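Local atomic coordinates of histone-lysine N-methyltransferase, H3 lysine-9 specific SUVH4 (Arabidopsis thaliana, PDB entry 4QEO), a protein that methylates histone H3 on its lysine-nine side chain, a mark of transcriptional repression, and binds methylated DNA, linking histone methylation to the maintenance of DNA methylation. Residues A[458-470]-A[486-500]. Residues are numbered along the deposited sequence; the frame is centred on the assembly and turned at random.
Sequences FINHSCEPNLFVQ and LFAADNISPMQELTY. With ZN (zinc ion), chain I; SAH (S-adenosyl-L-homocysteine), chain E.
Asn466 lays its side-chain amide along the backbone of 497-499 and uses both ends: OD1 takes the N-H of Thr499 at 3.0 Å in a nearly straight bond (169°), while ND2 gives to the carbonyl O of Glu497 at 2.9 Å. With CG between the backbone N and the carbonyl carbon (chi1 55°), the amide can face that backbone, and the Ile492 side chain crosses it at about a right angle, with CD1 against CG of Asn466. Cut back to alanine, the position would probably leave the Thr499 N-H and the Glu497 carbonyl without these mates and open a gap beside Ile492. Next door, Leu467 N lies almost in line with the C=O of Thr499, 2.8 Å from its O, though the N-H is bent off that line; the Leu467 side chain slants across Leu498, CD1 resting on CB. This is the pseudoknot of the SET domain: His461 pairs in parallel with Tyr500 beside the cofactor, the chain loops through 462-466, and 467-470 then forms an antiparallel hairpin with 486-488. On the hairpin, the Phe468 ring takes CB of Phe487 over one face, a CH-pi contact 4.0 Å from the centroid, and has CB of Ala489 at its edge; a basic side chain of the bound peptide makes a cation-pi contact with the same ring. The Tyr500 ring carries Leu486 CD2 on one face, while Ile459 brings CG2 to its edge, 3.6 Å from CD1. Toward S-adenosyl-L-homocysteine, Asn460 uses both ends of its amide: OD1 accepts from the ligand's amino N at 2.7 Å, and ND2 donates to Glu497 OE2 at 2.9 Å, the amide and carboxylate planes turned 67° apart. Lys365 forms a salt bridge with the other oxygen of that carboxylate, and ND2 also bonds Trp367 O, so these partners probably hold the amide with OD1 turned to the ligand.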
loop_
_atom_site.group_PDB
_atom_site.type_symbol
_atom_site.label_atom_id
_atom_site.label_comp_id
_atom_site.label_asym_id
_atom_site.label_seq_id
_atom_site.Cartn_x
_atom_site.Cartn_y
_atom_site.Cartn_z
ATOM N N PHE A 458 13.863 13.982 2.024
ATOM C CA PHE A 458 14.267 13.454 0.723
ATOM C C PHE A 458 13.090 12.884 -0.067
ATOM O O PHE A 458 13.244 12.467 -1.221
ATOM C CB PHE A 458 15.343 12.374 0.888
ATOM C CG PHE A 458 16.664 12.908 1.356
ATOM C CD1 PHE A 458 17.462 13.650 0.502
ATOM C CD2 PHE A 458 17.106 12.676 2.651
ATOM C CE1 PHE A 458 18.678 14.156 0.927
ATOM C CE2 PHE A 458 18.325 13.173 3.082
ATOM C CZ PHE A 458 19.111 13.913 2.216
ATOM N N ILE A 459 11.917 12.865 0.557
ATOM C CA ILE A 459 10.738 12.287 -0.082
ATOM C C ILE A 459 10.054 13.262 -1.036
ATOM O O ILE A 459 9.685 14.364 -0.646
ATOM C CB ILE A 459 9.739 11.758 0.960
ATOM C CG1 ILE A 459 10.401 10.653 1.795
ATOM C CG2 ILE A 459 8.469 11.272 0.269
ATOM C CD1 ILE A 459 9.631 10.240 3.083
ATOM N N ASN A 460 9.883 12.847 -2.289
ATOM C CA ASN A 460 9.345 13.731 -3.315
ATOM C C ASN A 460 7.835 13.867 -3.308
ATOM O O ASN A 460 7.133 13.082 -2.672
ATOM C CB ASN A 460 9.812 13.285 -4.705
ATOM C CG ASN A 460 11.294 13.487 -4.895
ATOM O OD1 ASN A 460 11.846 14.519 -4.493
ATOM N ND2 ASN A 460 11.957 12.497 -5.482
ATOM N N HIS A 461 7.359 14.877 -4.034
ATOM C CA HIS A 461 5.939 15.096 -4.275
ATOM C C HIS A 461 5.441 14.205 -5.410
ATOM O O HIS A 461 6.176 13.911 -6.353
ATOM C CB HIS A 461 5.690 16.565 -4.647
ATOM C CG HIS A 461 4.384 16.813 -5.348
ATOM N ND1 HIS A 461 3.254 17.243 -4.688
ATOM C CD2 HIS A 461 4.034 16.694 -6.654
ATOM C CE1 HIS A 461 2.260 17.369 -5.553
ATOM N NE2 HIS A 461 2.708 17.045 -6.754
ATOM N N SER A 462 4.181 13.798 -5.319
ATOM C CA SER A 462 3.487 13.183 -6.445
ATOM C C SER A 462 2.026 13.576 -6.440
ATOM O O SER A 462 1.435 13.793 -5.379
ATOM C CB SER A 462 3.597 11.662 -6.434
ATOM O OG SER A 462 2.805 11.102 -7.464
ATOM N N CYS A 463 1.454 13.653 -7.635
ATOM C CA CYS A 463 0.050 13.980 -7.798
ATOM C C CYS A 463 -0.815 12.762 -7.481
ATOM O O CYS A 463 -1.997 12.908 -7.178
ATOM C CB CYS A 463 -0.219 14.506 -9.217
ATOM S SG CYS A 463 0.697 16.035 -9.642
ATOM N N GLU A 464 -0.227 11.566 -7.554
ATOM C CA GLU A 464 -0.882 10.355 -7.031
ATOM C C GLU A 464 -0.011 9.629 -6.000
ATOM O O GLU A 464 0.626 8.617 -6.284
ATOM C CB GLU A 464 -1.396 9.414 -8.135
ATOM C CG GLU A 464 -0.365 8.903 -9.127
ATOM C CD GLU A 464 -0.969 7.972 -10.175
ATOM O OE1 GLU A 464 -2.100 7.478 -9.966
ATOM O OE2 GLU A 464 -0.311 7.735 -11.210
ATOM N N PRO A 465 0.003 10.161 -4.779
ATOM C CA PRO A 465 0.894 9.741 -3.696
ATOM C C PRO A 465 0.532 8.378 -3.099
ATOM O O PRO A 465 -0.627 7.964 -3.158
ATOM C CB PRO A 465 0.655 10.826 -2.654
ATOM C CG PRO A 465 -0.761 11.215 -2.872
ATOM C CD PRO A 465 -0.924 11.220 -4.341
ATOM N N ASN A 466 1.519 7.698 -2.517
ATOM C CA ASN A 466 1.245 6.496 -1.734
ATOM C C ASN A 466 1.445 6.736 -0.222
ATOM O O ASN A 466 1.270 5.823 0.592
ATOM C CB ASN A 466 2.055 5.293 -2.251
ATOM C CG ASN A 466 3.538 5.580 -2.309
ATOM O OD1 ASN A 466 4.016 6.521 -1.684
ATOM N ND2 ASN A 466 4.270 4.778 -3.056
ATOM N N LEU A 467 1.814 7.970 0.139
ATOM C CA LEU A 467 1.839 8.395 1.537
ATOM C C LEU A 467 0.875 9.558 1.785
ATOM O O LEU A 467 0.469 10.262 0.859
ATOM C CB LEU A 467 3.252 8.830 1.973
ATOM C CG LEU A 467 4.411 7.860 1.726
ATOM C CD1 LEU A 467 5.735 8.467 2.209
ATOM C CD2 LEU A 467 4.144 6.537 2.408
ATOM N N PHE A 468 0.527 9.765 3.049
ATOM C CA PHE A 468 -0.207 10.952 3.440
ATOM C C PHE A 468 0.330 11.509 4.757
ATOM O O PHE A 468 0.978 10.793 5.539
ATOM C CB PHE A 468 -1.709 10.680 3.516
ATOM C CG PHE A 468 -2.130 9.843 4.695
ATOM C CD1 PHE A 468 -2.069 8.461 4.640
ATOM C CD2 PHE A 468 -2.617 10.445 5.851
ATOM C CE1 PHE A 468 -2.477 7.690 5.718
ATOM C CE2 PHE A 468 -3.023 9.687 6.931
ATOM C CZ PHE A 468 -2.954 8.303 6.867
ATOM N N VAL A 469 0.066 12.797 4.961
ATOM C CA VAL A 469 0.490 13.546 6.130
ATOM C C VAL A 469 -0.557 13.481 7.224
ATOM O O VAL A 469 -1.725 13.800 6.997
ATOM C CB VAL A 469 0.707 15.030 5.776
ATOM C CG1 VAL A 469 0.797 15.873 7.039
ATOM C CG2 VAL A 469 1.948 15.192 4.923
ATOM N N GLN A 470 -0.126 13.086 8.415
ATOM C CA GLN A 470 -0.997 13.004 9.572
ATOM C C GLN A 470 -0.428 13.841 10.718
ATOM O O GLN A 470 0.726 13.633 11.144
ATOM C CB GLN A 470 -1.153 11.546 10.008
ATOM C CG GLN A 470 -1.992 11.383 11.251
ATOM C CD GLN A 470 -3.413 11.833 11.040
ATOM O OE1 GLN A 470 -4.148 11.256 10.230
ATOM N NE2 GLN A 470 -3.815 12.869 11.762
ATOM N N LEU A 486 4.427 11.043 8.310
ATOM C CA LEU A 486 4.093 10.398 7.053
ATOM C C LEU A 486 3.736 8.939 7.290
ATOM O O LEU A 486 4.549 8.157 7.845
ATOM C CB LEU A 486 5.260 10.513 6.069
ATOM C CG LEU A 486 5.559 11.954 5.639
ATOM C CD1 LEU A 486 6.872 12.039 4.868
ATOM C CD2 LEU A 486 4.424 12.504 4.800
ATOM N N PHE A 487 2.507 8.617 6.876
ATOM C CA PHE A 487 1.935 7.277 6.930
ATOM C C PHE A 487 1.703 6.722 5.519
ATOM O O PHE A 487 1.401 7.472 4.588
ATOM C CB PHE A 487 0.596 7.326 7.658
ATOM C CG PHE A 487 0.718 7.388 9.160
ATOM C CD1 PHE A 487 0.821 8.611 9.812
ATOM C CD2 PHE A 487 0.731 6.225 9.914
ATOM C CE1 PHE A 487 0.923 8.673 11.189
ATOM C CE2 PHE A 487 0.834 6.279 11.299
ATOM C CZ PHE A 487 0.940 7.508 11.934
ATOM N N ALA A 488 1.826 5.409 5.360
ATOM C CA ALA A 488 1.484 4.782 4.093
ATOM C C ALA A 488 -0.025 4.860 3.875
ATOM O O ALA A 488 -0.801 4.418 4.725
ATOM C CB ALA A 488 1.965 3.322 4.071
ATOM N N ALA A 489 -0.435 5.422 2.738
ATOM C CA ALA A 489 -1.846 5.473 2.356
ATOM C C ALA A 489 -2.277 4.170 1.687
ATOM O O ALA A 489 -3.463 3.830 1.630
ATOM C CB ALA A 489 -2.091 6.638 1.404
ATOM N N ASP A 490 -1.302 3.453 1.154
ATOM C CA ASP A 490 -1.586 2.257 0.387
ATOM C C ASP A 490 -0.624 1.183 0.810
ATOM O O ASP A 490 0.394 1.467 1.444
ATOM C CB ASP A 490 -1.379 2.542 -1.103
ATOM C CG ASP A 490 -2.195 3.717 -1.588
ATOM O OD1 ASP A 490 -3.444 3.645 -1.519
ATOM O OD2 ASP A 490 -1.592 4.708 -2.045
ATOM N N ASN A 491 -0.934 -0.057 0.451
ATOM C CA ASN A 491 0.065 -1.105 0.510
ATOM C C ASN A 491 1.134 -0.830 -0.557
ATOM O O ASN A 491 0.829 -0.693 -1.745
ATOM C CB ASN A 491 -0.595 -2.474 0.299
ATOM C CG ASN A 491 -1.544 -2.836 1.429
ATOM O OD1 ASN A 491 -1.202 -2.686 2.597
ATOM N ND2 ASN A 491 -2.747 -3.290 1.085
ATOM N N ILE A 492 2.385 -0.745 -0.128
ATOM C CA ILE A 492 3.478 -0.357 -1.014
ATOM C C ILE A 492 4.400 -1.549 -1.260
ATOM O O ILE A 492 4.755 -2.269 -0.323
ATOM C CB ILE A 492 4.256 0.851 -0.404
ATOM C CG1 ILE A 492 3.283 2.021 -0.197
ATOM C CG2 ILE A 492 5.427 1.251 -1.284
ATOM C CD1 ILE A 492 3.826 3.179 0.628
ATOM N N SER A 493 4.758 -1.776 -2.522
ATOM C CA SER A 493 5.649 -2.878 -2.878
ATOM C C SER A 493 7.102 -2.412 -2.866
ATOM O O SER A 493 7.370 -1.218 -2.991
ATOM C CB SER A 493 5.303 -3.426 -4.273
ATOM O OG SER A 493 4.029 -4.044 -4.299
ATOM N N PRO A 494 8.050 -3.354 -2.740
ATOM C CA PRO A 494 9.478 -3.018 -2.802
ATOM C C PRO A 494 9.861 -2.245 -4.077
ATOM O O PRO A 494 9.314 -2.517 -5.139
ATOM C CB PRO A 494 10.147 -4.391 -2.799
ATOM C CG PRO A 494 9.200 -5.253 -2.028
ATOM C CD PRO A 494 7.833 -4.773 -2.403
ATOM N N MET A 495 10.778 -1.287 -3.939
ATOM C CA MET A 495 11.284 -0.455 -5.037
ATOM C C MET A 495 10.317 0.617 -5.549
ATOM O O MET A 495 10.668 1.393 -6.438
ATOM C CB MET A 495 11.825 -1.301 -6.196
ATOM C CG MET A 495 12.970 -2.184 -5.790
ATOM S SD MET A 495 14.229 -1.250 -4.908
ATOM C CE MET A 495 15.075 -2.593 -4.080
ATOM N N GLN A 496 9.111 0.670 -4.995
ATOM C CA GLN A 496 8.212 1.776 -5.305
ATOM C C GLN A 496 8.656 3.055 -4.578
ATOM O O GLN A 496 8.917 3.034 -3.372
ATOM C CB GLN A 496 6.764 1.408 -4.970
ATOM C CG GLN A 496 6.149 0.422 -5.970
ATOM C CD GLN A 496 4.677 0.123 -5.702
ATOM O OE1 GLN A 496 4.159 0.359 -4.606
ATOM N NE2 GLN A 496 3.997 -0.394 -6.711
ATOM N N GLU A 497 8.778 4.156 -5.322
ATOM C CA GLU A 497 9.146 5.432 -4.728
ATOM C C GLU A 497 8.060 5.857 -3.751
ATOM O O GLU A 497 6.870 5.708 -4.033
ATOM C CB GLU A 497 9.364 6.524 -5.794
ATOM C CG GLU A 497 9.727 7.888 -5.181
ATOM C CD GLU A 497 10.188 8.922 -6.200
ATOM O OE1 GLU A 497 10.239 8.608 -7.410
ATOM O OE2 GLU A 497 10.511 10.055 -5.787
ATOM N N LEU A 498 8.475 6.366 -2.594
ATOM C CA LEU A 498 7.524 6.869 -1.613
ATOM C C LEU A 498 7.259 8.330 -1.922
ATOM O O LEU A 498 8.198 9.096 -2.134
ATOM C CB LEU A 498 8.087 6.730 -0.191
ATOM C CG LEU A 498 8.632 5.360 0.227
ATOM C CD1 LEU A 498 9.113 5.371 1.684
ATOM C CD2 LEU A 498 7.593 4.275 0.013
ATOM N N THR A 499 5.991 8.720 -1.977
ATOM C CA THR A 499 5.658 10.106 -2.288
ATOM C C THR A 499 4.452 10.574 -1.493
ATOM O O THR A 499 3.628 9.770 -1.079
ATOM C CB THR A 499 5.268 10.266 -3.776
ATOM O OG1 THR A 499 4.108 9.466 -4.046
ATOM C CG2 THR A 499 6.396 9.844 -4.701
ATOM N N TYR A 500 4.324 11.883 -1.334
ATOM C CA TYR A 500 3.097 12.453 -0.790
ATOM C C TYR A 500 2.749 13.698 -1.594
ATOM O O TYR A 500 3.587 14.217 -2.331
ATOM C CB TYR A 500 3.208 12.738 0.722
ATOM C CG TYR A 500 4.295 13.711 1.115
ATOM C CD1 TYR A 500 5.621 13.308 1.173
ATOM C CD2 TYR A 500 3.995 15.029 1.459
ATOM C CE1 TYR A 500 6.625 14.183 1.545
ATOM C CE2 TYR A 500 5.001 15.919 1.839
ATOM C CZ TYR A 500 6.317 15.481 1.876
ATOM O OH TYR A 500 7.347 16.322 2.229
HETATM ZN ZN ZN I . 2.722 15.647 -11.066
HETATM N N SAH E . 14.348 15.619 -4.613
HETATM C CA SAH E . 14.617 16.526 -3.502
HETATM C CB SAH E . 13.863 16.087 -2.246
HETATM C CG SAH E . 12.471 16.705 -2.111
HETATM S SD SAH E . 12.540 18.428 -1.549
HETATM C C SAH E . 16.116 16.668 -3.252
HETATM O O SAH E . 16.541 17.020 -2.152
HETATM O OXT SAH E . 16.938 16.435 -4.144
HETATM C "C5'" SAH E . 11.432 19.020 -2.851
HETATM C "C4'" SAH E . 12.218 19.506 -4.059
HETATM O "O4'" SAH E . 12.485 18.405 -4.909
HETATM C "C3'" SAH E . 11.450 20.539 -4.868
HETATM O "O3'" SAH E . 11.950 21.834 -4.639
HETATM C "C2'" SAH E . 11.668 20.139 -6.310
HETATM O "O2'" SAH E . 12.718 20.887 -6.879
HETATM C "C1'" SAH E . 12.074 18.682 -6.232
HETATM N N9 SAH E . 10.883 17.876 -6.542
HETATM C C8 SAH E . 10.077 17.223 -5.642
HETATM N N7 SAH E . 9.078 16.614 -6.319
HETATM C C5 SAH E . 9.231 16.882 -7.635
HETATM C C6 SAH E . 8.496 16.515 -8.754
HETATM N N6 SAH E . 7.418 15.748 -8.614
HETATM N N1 SAH E . 8.898 16.950 -10.001
HETATM C C2 SAH E . 10.021 17.743 -10.136
HETATM N N3 SAH E . 10.748 18.104 -9.019
HETATM C C4 SAH E . 10.361 17.677 -7.791
HETATM O O HOH W 1 9.655 15.687 1.886
HETATM O O HOH W 2 10.952 10.181 -3.024
#